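Local coordinates for protein mucus binding proteinn (Lactobacillus reuteri, PDB 4MT5) that probably binds host mucin at the bacterial cell surface, this chain being one repeat, Mub repeat V, of a long cell-wall-linked adhesin, at residues Y5-D10 and T63-V68; Y46-D51 and V68-G73; H72-T77 and T118-T123; F113-T118 and D130-D135. One frame throughout, in Å; residues are numbered along the deposited sequence.

Contact 1: Y5-D10 and T63-V68; sequences YVKYVD and TPTYEV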
loop_
_atom_site.group_PDB
_atom_site.type_symbol
_atom_site.label_atom_id
_atom_site.label_comp_id
_atom_site.label_asym_id
_atom_site.label_seq_id
_atom_site.Cartn_x
_atom_site.Cartn_y
_atom_site.Cartn_z
ATOM N N TYR A 5 17.255 26.066 25.108
ATOM C CA TYR A 5 17.263 24.834 24.321
ATOM C C TYR A 5 16.168 24.883 23.262
ATOM O O TYR A 5 15.055 25.334 23.530
ATOM C CB TYR A 5 17.031 23.599 25.207
ATOM C CG TYR A 5 18.134 23.260 26.180
ATOM C CD1 TYR A 5 19.402 22.894 25.734
ATOM C CD2 TYR A 5 17.902 23.273 27.548
ATOM C CE1 TYR A 5 20.420 22.568 26.634
ATOM C CE2 TYR A 5 18.908 22.947 28.450
ATOM C CZ TYR A 5 20.161 22.595 27.989
ATOM O OH TYR A 5 21.150 22.277 28.895
ATOM N N VAL A 6 16.477 24.411 22.060
ATOM C CA VAL A 6 15.473 24.290 21.013
ATOM C C VAL A 6 15.440 22.817 20.609
ATOM O O VAL A 6 16.434 22.281 20.118
ATOM C CB VAL A 6 15.808 25.202 19.815
ATOM C CG1 VAL A 6 14.784 25.042 18.721
ATOM C CG2 VAL A 6 15.878 26.653 20.260
ATOM N N LYS A 7 14.316 22.152 20.866
ATOM C CA LYS A 7 14.256 20.687 20.776
ATOM C C LYS A 7 13.284 20.260 19.679
ATOM O O LYS A 7 12.089 20.557 19.748
ATOM C CB LYS A 7 13.859 20.086 22.138
ATOM C CG LYS A 7 13.658 18.585 22.158
ATOM C CD LYS A 7 13.620 17.994 23.591
ATOM C CE LYS A 7 12.284 18.249 24.294
ATOM N NZ LYS A 7 12.181 17.593 25.639
ATOM N N TYR A 8 13.807 19.582 18.660
ATOM C CA TYR A 8 13.008 19.116 17.535
ATOM C C TYR A 8 12.612 17.670 17.768
ATOM O O TYR A 8 13.476 16.798 17.847
ATOM C CB TYR A 8 13.807 19.195 16.233
ATOM C CG TYR A 8 14.278 20.572 15.840
ATOM C CD1 TYR A 8 13.590 21.316 14.895
ATOM C CD2 TYR A 8 15.424 21.129 16.412
ATOM C CE1 TYR A 8 14.032 22.595 14.530
ATOM C CE2 TYR A 8 15.868 22.400 16.058
ATOM C CZ TYR A 8 15.168 23.126 15.115
ATOM O OH TYR A 8 15.605 24.378 14.759
ATOM N N VAL A 9 11.307 17.418 17.837
ATOM C CA VAL A 9 10.775 16.114 18.221
ATOM C C VAL A 9 9.961 15.423 17.125
ATOM O O VAL A 9 9.058 15.998 16.552
ATOM C CB VAL A 9 9.870 16.261 19.448
ATOM C CG1 VAL A 9 9.300 14.943 19.821
ATOM C CG2 VAL A 9 10.642 16.830 20.600
ATOM N N ASP A 10 10.287 14.171 16.857
ATOM C CA ASP A 10 9.478 13.301 16.004
ATOM C C ASP A 10 8.365 12.632 16.820
ATOM O O ASP A 10 8.610 11.660 17.533
ATOM C CB ASP A 10 10.378 12.241 15.344
ATOM C CG ASP A 10 9.595 11.160 14.626
ATOM O OD1 ASP A 10 8.386 11.363 14.362
ATOM O OD2 ASP A 10 10.196 10.103 14.312
ATOM N N THR A 63 16.347 27.985 32.549
ATOM C CA THR A 63 16.906 27.203 31.479
ATOM C C THR A 63 15.729 26.640 30.696
ATOM O O THR A 63 15.276 25.531 30.943
ATOM C CB THR A 63 17.840 26.116 32.034
ATOM O OG1 THR A 63 19.041 26.745 32.497
ATOM C CG2 THR A 63 18.210 25.106 30.966
ATOM N N PRO A 64 15.196 27.434 29.765
ATOM C CA PRO A 64 14.006 27.032 29.014
ATOM C C PRO A 64 14.304 26.139 27.825
ATOM O O PRO A 64 15.314 26.318 27.152
ATOM C CB PRO A 64 13.459 28.362 28.516
ATOM C CG PRO A 64 14.647 29.239 28.406
ATOM C CD PRO A 64 15.595 28.822 29.479
ATOM N N THR A 65 13.412 25.185 27.584
ATOM C CA THR A 65 13.372 24.451 26.327
ATOM C C THR A 65 12.146 24.845 25.492
ATOM O O THR A 65 11.006 24.848 25.978
ATOM C CB THR A 65 13.347 22.933 26.566
ATOM O OG1 THR A 65 14.609 22.522 27.106
ATOM C CG2 THR A 65 13.094 22.182 25.265
ATOM N N TYR A 66 12.387 25.192 24.233
ATOM C CA TYR A 66 11.314 25.393 23.275
ATOM C C TYR A 66 11.249 24.172 22.343
ATOM O O TYR A 66 12.284 23.628 21.950
ATOM C CB TYR A 66 11.567 26.670 22.491
ATOM C CG TYR A 66 11.688 27.916 23.338
ATOM C CD1 TYR A 66 10.574 28.699 23.628
ATOM C CD2 TYR A 66 12.913 28.321 23.844
ATOM C CE1 TYR A 66 10.681 29.860 24.400
ATOM C CE2 TYR A 66 13.022 29.486 24.614
ATOM C CZ TYR A 66 11.906 30.235 24.880
ATOM O OH TYR A 66 12.011 31.358 25.636
ATOM N N GLU A 67 10.040 23.725 22.015
ATOM C CA GLU A 67 9.877 22.488 21.245
ATOM C C GLU A 67 9.337 22.705 19.824
ATOM O O GLU A 67 8.440 23.505 19.580
ATOM C CB GLU A 67 9.003 21.475 22.009
ATOM C CG GLU A 67 9.650 20.877 23.281
ATOM C CD GLU A 67 8.741 19.867 24.008
ATOM O OE1 GLU A 67 7.504 19.962 23.834
ATOM O OE2 GLU A 67 9.253 18.980 24.744
ATOM N N VAL A 68 9.909 21.990 18.872
ATOM C CA VAL A 68 9.373 21.985 17.517
ATOM C C VAL A 68 8.915 20.563 17.238
ATOM O O VAL A 68 9.743 19.658 17.190
ATOM C CB VAL A 68 10.443 22.415 16.464
ATOM C CG1 VAL A 68 9.865 22.372 15.066
ATOM C CG2 VAL A 68 10.970 23.812 16.760
#

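Contact 2: Y46-D51 and V68-G73; sequences YVLVSD and VHFKHG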
loop_
_atom_site.group_PDB
_atom_site.type_symbol
_atom_site.label_atom_id
_atom_site.label_comp_id
_atom_site.label_asym_id
_atom_site.label_seq_id
_atom_site.Cartn_x
_atom_site.Cartn_y
_atom_site.Cartn_z
ATOM N N TYR A 46 9.301 14.560 6.875
ATOM C CA TYR A 46 8.613 14.883 8.131
ATOM C C TYR A 46 7.602 16.040 7.937
ATOM O O TYR A 46 7.768 16.887 7.049
ATOM C CB TYR A 46 9.635 15.240 9.236
ATOM C CG TYR A 46 10.452 14.098 9.844
ATOM C CD1 TYR A 46 9.984 13.389 10.941
ATOM C CD2 TYR A 46 11.721 13.784 9.373
ATOM C CE1 TYR A 46 10.732 12.367 11.527
ATOM C CE2 TYR A 46 12.481 12.753 9.957
ATOM C CZ TYR A 46 11.974 12.054 11.030
ATOM O OH TYR A 46 12.696 11.032 11.616
ATOM N N VAL A 47 6.561 16.079 8.769
ATOM C CA VAL A 47 5.567 17.150 8.707
ATOM C C VAL A 47 5.521 17.947 10.006
ATOM O O VAL A 47 5.330 17.382 11.080
ATOM C CB VAL A 47 4.164 16.583 8.431
ATOM C CG1 VAL A 47 3.074 17.613 8.730
ATOM C CG2 VAL A 47 4.078 16.128 7.016
ATOM N N LEU A 48 5.682 19.260 9.897
ATOM C CA LEU A 48 5.565 20.165 11.035
ATOM C C LEU A 48 4.219 20.045 11.737
ATOM O O LEU A 48 3.178 19.925 11.095
ATOM C CB LEU A 48 5.766 21.608 10.585
ATOM C CG LEU A 48 5.957 22.619 11.709
ATOM C CD1 LEU A 48 7.027 22.144 12.678
ATOM C CD2 LEU A 48 6.357 23.957 11.129
ATOM N N VAL A 49 4.238 20.084 13.063
ATOM C CA VAL A 49 3.010 19.995 13.826
ATOM C C VAL A 49 2.856 21.235 14.693
ATOM O O VAL A 49 1.759 21.774 14.835
ATOM C CB VAL A 49 2.992 18.731 14.683
ATOM C CG1 VAL A 49 1.684 18.643 15.454
ATOM C CG2 VAL A 49 3.185 17.506 13.804
ATOM N N SER A 50 3.962 21.692 15.262
ATOM C CA SER A 50 3.955 22.913 16.057
ATOM C C SER A 50 5.367 23.418 16.208
ATOM O O SER A 50 6.315 22.649 16.131
ATOM C CB SER A 50 3.309 22.699 17.432
ATOM O OG SER A 50 3.916 21.625 18.133
ATOM N N ASP A 51 5.499 24.721 16.398
ATOM C CA ASP A 51 6.793 25.343 16.573
ATOM C C ASP A 51 6.696 26.338 17.732
ATOM O O ASP A 51 6.173 27.447 17.573
ATOM C CB ASP A 51 7.225 26.033 15.274
ATOM C CG ASP A 51 8.515 26.843 15.430
ATOM O OD1 ASP A 51 9.225 26.636 16.432
ATOM O OD2 ASP A 51 8.832 27.693 14.560
ATOM N N VAL A 68 9.909 21.990 18.872
ATOM C CA VAL A 68 9.373 21.985 17.517
ATOM C C VAL A 68 8.915 20.563 17.238
ATOM O O VAL A 68 9.743 19.658 17.190
ATOM C CB VAL A 68 10.443 22.415 16.464
ATOM C CG1 VAL A 68 9.865 22.372 15.066
ATOM C CG2 VAL A 68 10.970 23.812 16.760
ATOM N N HIS A 69 7.612 20.338 17.088
ATOM C CA HIS A 69 7.133 18.962 16.890
ATOM C C HIS A 69 6.896 18.603 15.403
ATOM O O HIS A 69 6.427 19.420 14.612
ATOM C CB HIS A 69 5.886 18.666 17.757
ATOM C CG HIS A 69 6.164 18.622 19.232
ATOM N ND1 HIS A 69 6.618 17.486 19.873
ATOM C CD2 HIS A 69 6.051 19.573 20.192
ATOM C CE1 HIS A 69 6.775 17.740 21.162
ATOM N NE2 HIS A 69 6.441 18.999 21.381
ATOM N N PHE A 70 7.249 17.381 15.030
ATOM C CA PHE A 70 7.003 16.888 13.686
ATOM C C PHE A 70 6.278 15.575 13.778
ATOM O O PHE A 70 6.285 14.953 14.837
ATOM C CB PHE A 70 8.309 16.611 12.968
ATOM C CG PHE A 70 9.131 17.830 12.707
ATOM C CD1 PHE A 70 9.105 18.444 11.467
ATOM C CD2 PHE A 70 9.951 18.350 13.687
ATOM C CE1 PHE A 70 9.879 19.548 11.216
ATOM C CE2 PHE A 70 10.719 19.457 13.435
ATOM C CZ PHE A 70 10.682 20.057 12.202
ATOM N N LYS A 71 5.656 15.159 12.674
ATOM C CA LYS A 71 5.170 13.779 12.512
ATOM C C LYS A 71 5.632 13.263 11.162
ATOM O O LYS A 71 6.042 14.046 10.302
ATOM C CB LYS A 71 3.650 13.686 12.605
ATOM C CG LYS A 71 2.922 14.514 11.557
ATOM C CD LYS A 71 1.417 14.313 11.630
ATOM C CE LYS A 71 0.660 15.499 11.021
ATOM N NZ LYS A 71 -0.812 15.295 11.207
ATOM N N HIS A 72 5.581 11.951 10.977
ATOM C CA HIS A 72 5.966 11.357 9.699
ATOM C C HIS A 72 4.979 11.706 8.594
ATOM O O HIS A 72 3.766 11.695 8.794
ATOM C CB HIS A 72 6.076 9.840 9.815
ATOM C CG HIS A 72 7.304 9.375 10.533
ATOM N ND1 HIS A 72 7.731 8.063 10.506
ATOM C CD2 HIS A 72 8.202 10.046 11.292
ATOM C CE1 HIS A 72 8.836 7.946 11.218
ATOM N NE2 HIS A 72 9.142 9.134 11.709
ATOM N N GLY A 73 5.514 12.017 7.420
ATOM C CA GLY A 73 4.685 12.247 6.258
ATOM C C GLY A 73 4.093 10.948 5.774
ATOM O O GLY A 73 4.726 9.898 5.837
#

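Contact 3: H72-T77 and T118-T123; sequences HGMTHT and TTDNVT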
loop_
_atom_site.group_PDB
_atom_site.type_symbol
_atom_site.label_atom_id
_atom_site.label_comp_id
_atom_site.label_asym_id
_atom_site.label_seq_id
_atom_site.Cartn_x
_atom_site.Cartn_y
_atom_site.Cartn_z
ATOM N N HIS A 72 5.581 11.951 10.977
ATOM C CA HIS A 72 5.966 11.357 9.699
ATOM C C HIS A 72 4.979 11.706 8.594
ATOM O O HIS A 72 3.766 11.695 8.794
ATOM C CB HIS A 72 6.076 9.840 9.815
ATOM C CG HIS A 72 7.304 9.375 10.533
ATOM N ND1 HIS A 72 7.731 8.063 10.506
ATOM C CD2 HIS A 72 8.202 10.046 11.292
ATOM C CE1 HIS A 72 8.836 7.946 11.218
ATOM N NE2 HIS A 72 9.142 9.134 11.709
ATOM N N GLY A 73 5.514 12.017 7.420
ATOM C CA GLY A 73 4.685 12.247 6.258
ATOM C C GLY A 73 4.093 10.948 5.774
ATOM O O GLY A 73 4.726 9.898 5.837
ATOM N N MET A 74 2.860 11.007 5.294
ATOM C CA MET A 74 2.235 9.820 4.713
ATOM C C MET A 74 1.864 10.039 3.249
ATOM O O MET A 74 1.318 11.089 2.873
ATOM C CB MET A 74 1.003 9.394 5.518
ATOM C CG MET A 74 1.297 8.993 6.964
ATOM S SD MET A 74 2.375 7.551 7.165
ATOM C CE MET A 74 2.482 7.482 8.955
ATOM N N THR A 75 2.186 9.049 2.427
ATOM C CA THR A 75 1.813 9.072 1.023
ATOM C C THR A 75 0.829 7.960 0.725
ATOM O O THR A 75 1.126 6.784 0.929
ATOM C CB THR A 75 3.024 8.891 0.112
ATOM O OG1 THR A 75 3.818 10.085 0.123
ATOM C CG2 THR A 75 2.563 8.620 -1.304
ATOM N N HIS A 76 -0.347 8.329 0.235
ATOM C CA HIS A 76 -1.355 7.330 -0.103
ATOM C C HIS A 76 -1.393 6.961 -1.593
ATOM O O HIS A 76 -1.581 7.809 -2.461
ATOM C CB HIS A 76 -2.730 7.789 0.356
ATOM C CG HIS A 76 -3.828 6.854 -0.018
ATOM N ND1 HIS A 76 -4.745 7.145 -1.001
ATOM C CD2 HIS A 76 -4.153 5.628 0.452
ATOM C CE1 HIS A 76 -5.592 6.137 -1.117
ATOM N NE2 HIS A 76 -5.254 5.203 -0.248
ATOM N N THR A 77 -1.188 5.690 -1.885
ATOM C CA THR A 77 -1.333 5.202 -3.236
ATOM C C THR A 77 -2.638 4.431 -3.259
ATOM O O THR A 77 -2.828 3.534 -2.439
ATOM C CB THR A 77 -0.186 4.250 -3.596
ATOM O OG1 THR A 77 1.071 4.928 -3.459
ATOM C CG2 THR A 77 -0.338 3.768 -5.020
ATOM N N THR A 118 -0.794 2.724 2.208
ATOM C CA THR A 118 -0.166 3.955 2.665
ATOM C C THR A 118 1.293 3.717 3.033
ATOM O O THR A 118 1.604 2.763 3.746
ATOM C CB THR A 118 -0.883 4.517 3.881
ATOM O OG1 THR A 118 -2.264 4.698 3.563
ATOM C CG2 THR A 118 -0.279 5.865 4.276
ATOM N N THR A 119 2.180 4.578 2.537
ATOM C CA THR A 119 3.607 4.474 2.822
ATOM C C THR A 119 4.020 5.604 3.760
ATOM O O THR A 119 3.487 6.706 3.656
ATOM C CB THR A 119 4.457 4.559 1.543
ATOM O OG1 THR A 119 3.991 3.600 0.593
ATOM C CG2 THR A 119 5.907 4.259 1.849
ATOM N N ASP A 120 4.944 5.310 4.681
ATOM C CA ASP A 120 5.546 6.289 5.571
ATOM C C ASP A 120 6.636 6.980 4.765
ATOM O O ASP A 120 7.499 6.311 4.219
ATOM C CB ASP A 120 6.145 5.540 6.763
ATOM C CG ASP A 120 6.722 6.460 7.839
ATOM O OD1 ASP A 120 7.521 7.377 7.522
ATOM O OD2 ASP A 120 6.392 6.226 9.024
ATOM N N ASN A 121 6.590 8.306 4.678
ATOM C CA ASN A 121 7.558 9.061 3.869
ATOM C C ASN A 121 8.974 9.074 4.448
ATOM O O ASN A 121 9.957 9.289 3.723
ATOM C CB ASN A 121 7.113 10.518 3.677
ATOM C CG ASN A 121 5.968 10.671 2.690
ATOM O OD1 ASN A 121 5.265 9.707 2.353
ATOM N ND2 ASN A 121 5.767 11.897 2.225
ATOM N N VAL A 122 9.072 8.883 5.759
ATOM C CA VAL A 122 10.358 8.914 6.431
ATOM C C VAL A 122 10.999 7.533 6.410
ATOM O O VAL A 122 12.137 7.375 5.984
ATOM C CB VAL A 122 10.230 9.412 7.892
ATOM C CG1 VAL A 122 11.520 9.176 8.647
ATOM C CG2 VAL A 122 9.847 10.893 7.928
ATOM N N THR A 123 10.271 6.522 6.850
ATOM C CA THR A 123 10.876 5.209 6.898
ATOM C C THR A 123 10.912 4.566 5.522
ATOM O O THR A 123 11.858 3.852 5.190
ATOM C CB THR A 123 10.152 4.278 7.872
ATOM O OG1 THR A 123 8.881 3.912 7.328
ATOM C CG2 THR A 123 9.945 4.969 9.197
HETATM O O HOH W 1 2.248 5.172 -0.893
HETATM O O HOH W 2 3.408 13.183 1.066
#

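Contact 4: F113-T118 and D130-D135; sequences FKRGYT and DPWTVD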
loop_
_atom_site.group_PDB
_atom_site.type_symbol
_atom_site.label_atom_id
_atom_site.label_comp_id
_atom_site.label_asym_id
_atom_site.label_seq_id
_atom_site.Cartn_x
_atom_site.Cartn_y
_atom_site.Cartn_z
ATOM N N PHE A 113 -7.315 -8.607 -8.680
ATOM C CA PHE A 113 -7.532 -7.962 -7.397
ATOM C C PHE A 113 -6.587 -6.772 -7.296
ATOM O O PHE A 113 -5.402 -6.908 -7.584
ATOM C CB PHE A 113 -7.256 -8.940 -6.262
ATOM C CG PHE A 113 -8.262 -10.039 -6.155
ATOM C CD1 PHE A 113 -9.425 -9.861 -5.427
ATOM C CD2 PHE A 113 -8.046 -11.257 -6.776
ATOM C CE1 PHE A 113 -10.358 -10.872 -5.321
ATOM C CE2 PHE A 113 -8.976 -12.276 -6.674
ATOM C CZ PHE A 113 -10.134 -12.082 -5.944
ATOM N N LYS A 114 -7.106 -5.610 -6.906
ATOM C CA LYS A 114 -6.293 -4.402 -6.775
ATOM C C LYS A 114 -6.534 -3.789 -5.410
ATOM O O LYS A 114 -7.659 -3.823 -4.915
ATOM C CB LYS A 114 -6.670 -3.382 -7.852
ATOM C CG LYS A 114 -6.115 -3.678 -9.229
ATOM C CD LYS A 114 -6.804 -2.846 -10.297
ATOM C CE LYS A 114 -5.893 -2.628 -11.497
ATOM N NZ LYS A 114 -6.632 -2.085 -12.673
ATOM N N ARG A 115 -5.490 -3.247 -4.782
ATOM C CA ARG A 115 -5.679 -2.471 -3.546
ATOM C C ARG A 115 -4.683 -1.344 -3.395
ATOM O O ARG A 115 -3.558 -1.406 -3.895
ATOM C CB ARG A 115 -5.643 -3.346 -2.283
ATOM C CG ARG A 115 -4.260 -3.841 -1.890
ATOM C CD ARG A 115 -4.296 -4.568 -0.553
ATOM N NE ARG A 115 -3.058 -5.301 -0.278
ATOM C CZ ARG A 115 -2.901 -6.160 0.728
ATOM N NH1 ARG A 115 -3.900 -6.402 1.562
ATOM N NH2 ARG A 115 -1.739 -6.770 0.904
ATOM N N GLY A 116 -5.102 -0.306 -2.691
ATOM C CA GLY A 116 -4.200 0.773 -2.356
ATOM C C GLY A 116 -3.501 0.500 -1.039
ATOM O O GLY A 116 -3.788 -0.484 -0.359
ATOM N N TYR A 117 -2.586 1.388 -0.671
ATOM C CA TYR A 117 -1.865 1.278 0.588
ATOM C C TYR A 117 -1.307 2.630 0.990
ATOM O O TYR A 117 -1.346 3.575 0.210
ATOM C CB TYR A 117 -0.735 0.265 0.456
ATOM C CG TYR A 117 0.108 0.469 -0.768
ATOM C CD1 TYR A 117 -0.185 -0.189 -1.952
ATOM C CD2 TYR A 117 1.194 1.317 -0.746
ATOM C CE1 TYR A 117 0.586 -0.013 -3.085
ATOM C CE2 TYR A 117 1.972 1.505 -1.876
ATOM C CZ TYR A 117 1.663 0.834 -3.041
ATOM O OH TYR A 117 2.432 1.023 -4.164
ATOM N N THR A 118 -0.794 2.724 2.208
ATOM C CA THR A 118 -0.166 3.955 2.665
ATOM C C THR A 118 1.293 3.717 3.033
ATOM O O THR A 118 1.604 2.763 3.746
ATOM C CB THR A 118 -0.883 4.517 3.881
ATOM O OG1 THR A 118 -2.264 4.698 3.563
ATOM C CG2 THR A 118 -0.279 5.865 4.276
ATOM N N ASP A 130 -5.527 -0.658 2.115
ATOM C CA ASP A 130 -6.950 -0.420 1.906
ATOM C C ASP A 130 -7.613 -1.741 1.584
ATOM O O ASP A 130 -6.938 -2.715 1.266
ATOM C CB ASP A 130 -7.137 0.539 0.742
ATOM C CG ASP A 130 -6.591 1.929 1.043
ATOM O OD1 ASP A 130 -6.473 2.261 2.248
ATOM O OD2 ASP A 130 -6.288 2.687 0.085
ATOM N N PRO A 131 -8.941 -1.797 1.661
ATOM C CA PRO A 131 -9.570 -3.083 1.330
ATOM C C PRO A 131 -9.322 -3.516 -0.122
ATOM O O PRO A 131 -9.252 -2.668 -1.002
ATOM C CB PRO A 131 -11.065 -2.809 1.545
ATOM C CG PRO A 131 -11.131 -1.570 2.396
ATOM C CD PRO A 131 -9.918 -0.766 2.056
ATOM N N TRP A 132 -9.176 -4.817 -0.356
ATOM C CA TRP A 132 -9.089 -5.376 -1.705
ATOM C C TRP A 132 -10.284 -4.981 -2.564
ATOM O O TRP A 132 -11.427 -5.005 -2.107
ATOM C CB TRP A 132 -9.058 -6.899 -1.625
ATOM C CG TRP A 132 -7.738 -7.478 -1.270
ATOM C CD1 TRP A 132 -7.422 -8.187 -0.145
ATOM C CD2 TRP A 132 -6.546 -7.417 -2.056
ATOM N NE1 TRP A 132 -6.098 -8.567 -0.183
ATOM C CE2 TRP A 132 -5.540 -8.103 -1.342
ATOM C CE3 TRP A 132 -6.228 -6.836 -3.288
ATOM C CZ2 TRP A 132 -4.244 -8.226 -1.819
ATOM C CZ3 TRP A 132 -4.940 -6.960 -3.761
ATOM C CH2 TRP A 132 -3.963 -7.656 -3.030
ATOM N N THR A 133 -10.028 -4.636 -3.819
ATOM C CA THR A 133 -11.109 -4.287 -4.738
ATOM C C THR A 133 -11.035 -5.095 -6.029
ATOM O O THR A 133 -9.944 -5.384 -6.527
ATOM C CB THR A 133 -11.133 -2.758 -5.081
ATOM O OG1 THR A 133 -9.919 -2.376 -5.744
ATOM C CG2 THR A 133 -11.317 -1.905 -3.829
ATOM N N VAL A 134 -12.201 -5.466 -6.553
ATOM C CA VAL A 134 -12.314 -6.117 -7.863
ATOM C C VAL A 134 -13.165 -5.250 -8.783
ATOM O O VAL A 134 -14.343 -5.018 -8.502
ATOM C CB VAL A 134 -13.007 -7.471 -7.747
ATOM C CG1 VAL A 134 -13.259 -8.046 -9.121
ATOM C CG2 VAL A 134 -12.186 -8.413 -6.892
ATOM N N ASP A 135 -12.577 -4.776 -9.876
ATOM C CA ASP A 135 -13.233 -3.790 -10.735
ATOM C C ASP A 135 -13.862 -2.658 -9.930
ATOM O O ASP A 135 -15.072 -2.437 -10.014
ATOM C CB ASP A 135 -14.298 -4.447 -11.614
ATOM C CG ASP A 135 -13.697 -5.322 -12.700
ATOM O OD1 ASP A 135 -12.608 -4.965 -13.214
ATOM O OD2 ASP A 135 -14.310 -6.365 -13.032
HETATM O O HOH W 3 -6.371 -5.417 1.755
HETATM O O HOH W 4 -7.818 -0.663 -2.293
HETATM O O HOH W 5 -3.630 2.556 3.024
#

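Contact 1: Y5-D10 and T63-V68
The Y5 ring is met by T63 and T65. CG2 of T63 comes within 3.4 Å of CE2 of Y5. OG1 of T65 sits 3.4 Å from CD2 of Y5. The Y8 ring has its CD1 3.7 Å from CB of V68, and the V68 side chain runs alongside the ring. At the edge of the Y66 ring, near its plane, lies the backbone O of Y5. The hydroxyl of Y8 is hydrogen-bonded to that of Y32.

The side chains alternate between the two faces of the sheet. V6, Y8, Y66 and V68 share one face, and Y5, K7, T65 and E67 the other. On the latter face K7 and E67 extend next to each other. K7 leaves with CG anti to the backbone N (chi1 176°) and bends at chi3, which brings NZ of K7 to 3.4 Å from OE2 of E67 in a salt bridge. OE1 of E67 turns to NE2 of H69.

Five backbone hydrogen bonds join the two segments, from Y5 N to P64 O at one end to V9 N to V68 O at the other. K7 N to Y66 O is 2.7 Å. The strand directions differ by 25°. This is a parallel pair of neighbouring strands within the mucin binding domain, consistent with the ubiquitin-like beta-grasp fold, in which the first and last strands of the domain run parallel.

Contact 2: Y46-D51 and V68-G73
Strands 46-51 and 68-72 form an antiparallel pair interrupted by a classic beta bulge, where two residues, V49 and S50, stand against the single residue H69. Backbone bonds mark the bulge directly. V49 N gives a 2.8 Å bond to H69 O, and S50 N reaches the same oxygen in a weak, longer one. H69 N returns a bond to S50 O. Nearer Y46, V47 and K71 bond to each other in both directions.

Apolar packing lies on the face of L48, V68 and F70. CD1 of L48 sits over one face of the F70 ring, off-centre, and touches CG1 of V68 at 3.7 Å. I38 of helix 35-42 also packs against these three side chains. CD1 of F70 lies 3.9 Å from CB of Y46. On the other face CG1 of V47 meets CE of K71.

Aromatic contact joins Y46 to H72, with ring planes 81° apart. A serine here would remove the Y46 ring and would probably leave CD2 and NE2 of H72 without CE1 beside them.

D51 OD2 bonds to T34, and H69 ND1 to D11. OG of S50 stands between its backbone N and carbonyl carbon (chi1 54°), which sets it at the H69 ring edge, 3.6 Å from CD2 of H69.

Contact 3: H72-T77 and T118-T123
T118 faces M74 and H76, its CG2 4.0 Å from CB of M74 and its OG1 in the plane of the H76 ring, at the edge. T119 follows with two backbone bonds to T75, one in each direction, both 2.9 Å between N and O. A water joins T119 OG1 to T75 O and T77 OG1.

In D120 the backbone N and CG are anti (chi1 -176°), which carries the carboxylate to H72. ND1 of H72 gives a nearly straight 2.7 Å bond to the syn lone pair of D120 OD2, with that oxygen in the ring plane. D120 OD1 accepts from V122 N and T123 N in an Asx turn and Asx motif. An alanine at D120 is likely to leave H72 ND1 without its acceptor and the V122-T123 turn free to shift.

N121 N bonds to G73 O at 2.7 Å, and its side-chain OD1 accepts from OG1 of T75. V122 lays CB over the centre of the H72 ring, 3.8 Å from the centroid, a CH-pi contact. T123 adds CG2, 3.8 Å from CE1 of H72.

H72 NE2 also bonds to D10. A carboxylate at each nitrogen would probably favour a protonated imidazole. H72 thereby ties D10 of strand 2-10 to D120 of strand 104-120.

Contact 4: F113-T118 and D130-D135
R115 lies along the W132 indole. CB of R115 is 3.7 Å from CE3 of W132. CG then passes over CZ3 of W132. CD of R115 stands over the centre of the six-membered ring of W132, 3.7 Å from the centroid and only 5° off the ring normal, a CH-pi contact. NE of R115 comes to 3.5 Å from CZ2 of W132. The guanidinium then lies flat on the indole, planes 10° apart, with CZ2 over its centre. At the tip, NH1 is near NE1 of W132 and gives a hydrogen bond to a water in the guanidinium plane. That water donates in turn to D130 O. CG of R115 stands between the backbone N and the carbonyl carbon (chi1 74°), and the extended run beyond it lays CG, CD and NE along the indole face. NE also makes a salt bridge to E85, and Y129 adds a cation-pi contact.

The backbones pair antiparallel. K114 N bonds to T133 O at 2.9 Å. K114 O is gripped twice, by T133 N and by T133 OG1, the hydroxyl coming from above the carbonyl plane. Further along, D130 N bonds to G116 O. Two more waters bridge G116 N to P131 O and T118 OG1 to D130 OD1. F113 packs its ring against V134.

The contact is at the surface, within the Muc B2-like domain. Strand 133-134 lies along strand 104-120, which pairs with strand 85-96 as well. W132 also touches E85 and K87 of that strand, and D130 OD2 reaches back to H76 of strand 65-77.

In the fold
Contacts 1, 2 and 3 all use strand 65-77: 2-10 pairs with it in parallel, 46-51 and 104-120 antiparallel. Contacts 3 and 4 share strand 104-120, so one continuous sheet runs from the mucin binding domain into the Muc B2-like domain. Contacts 1 to 3 are partly buried; contact 4 is at the surface. Contacts 1 and 2 each have an apolar face, and V68 serves both. Contact 3 is mainly polar and contact 4 stacks an arginine on an indole, with waters bridging both. H72 belongs to contacts 2 and 3 and reaches D10 of contact 1. Contacts 1 and 4 do not touch, their centres about 41 Å apart.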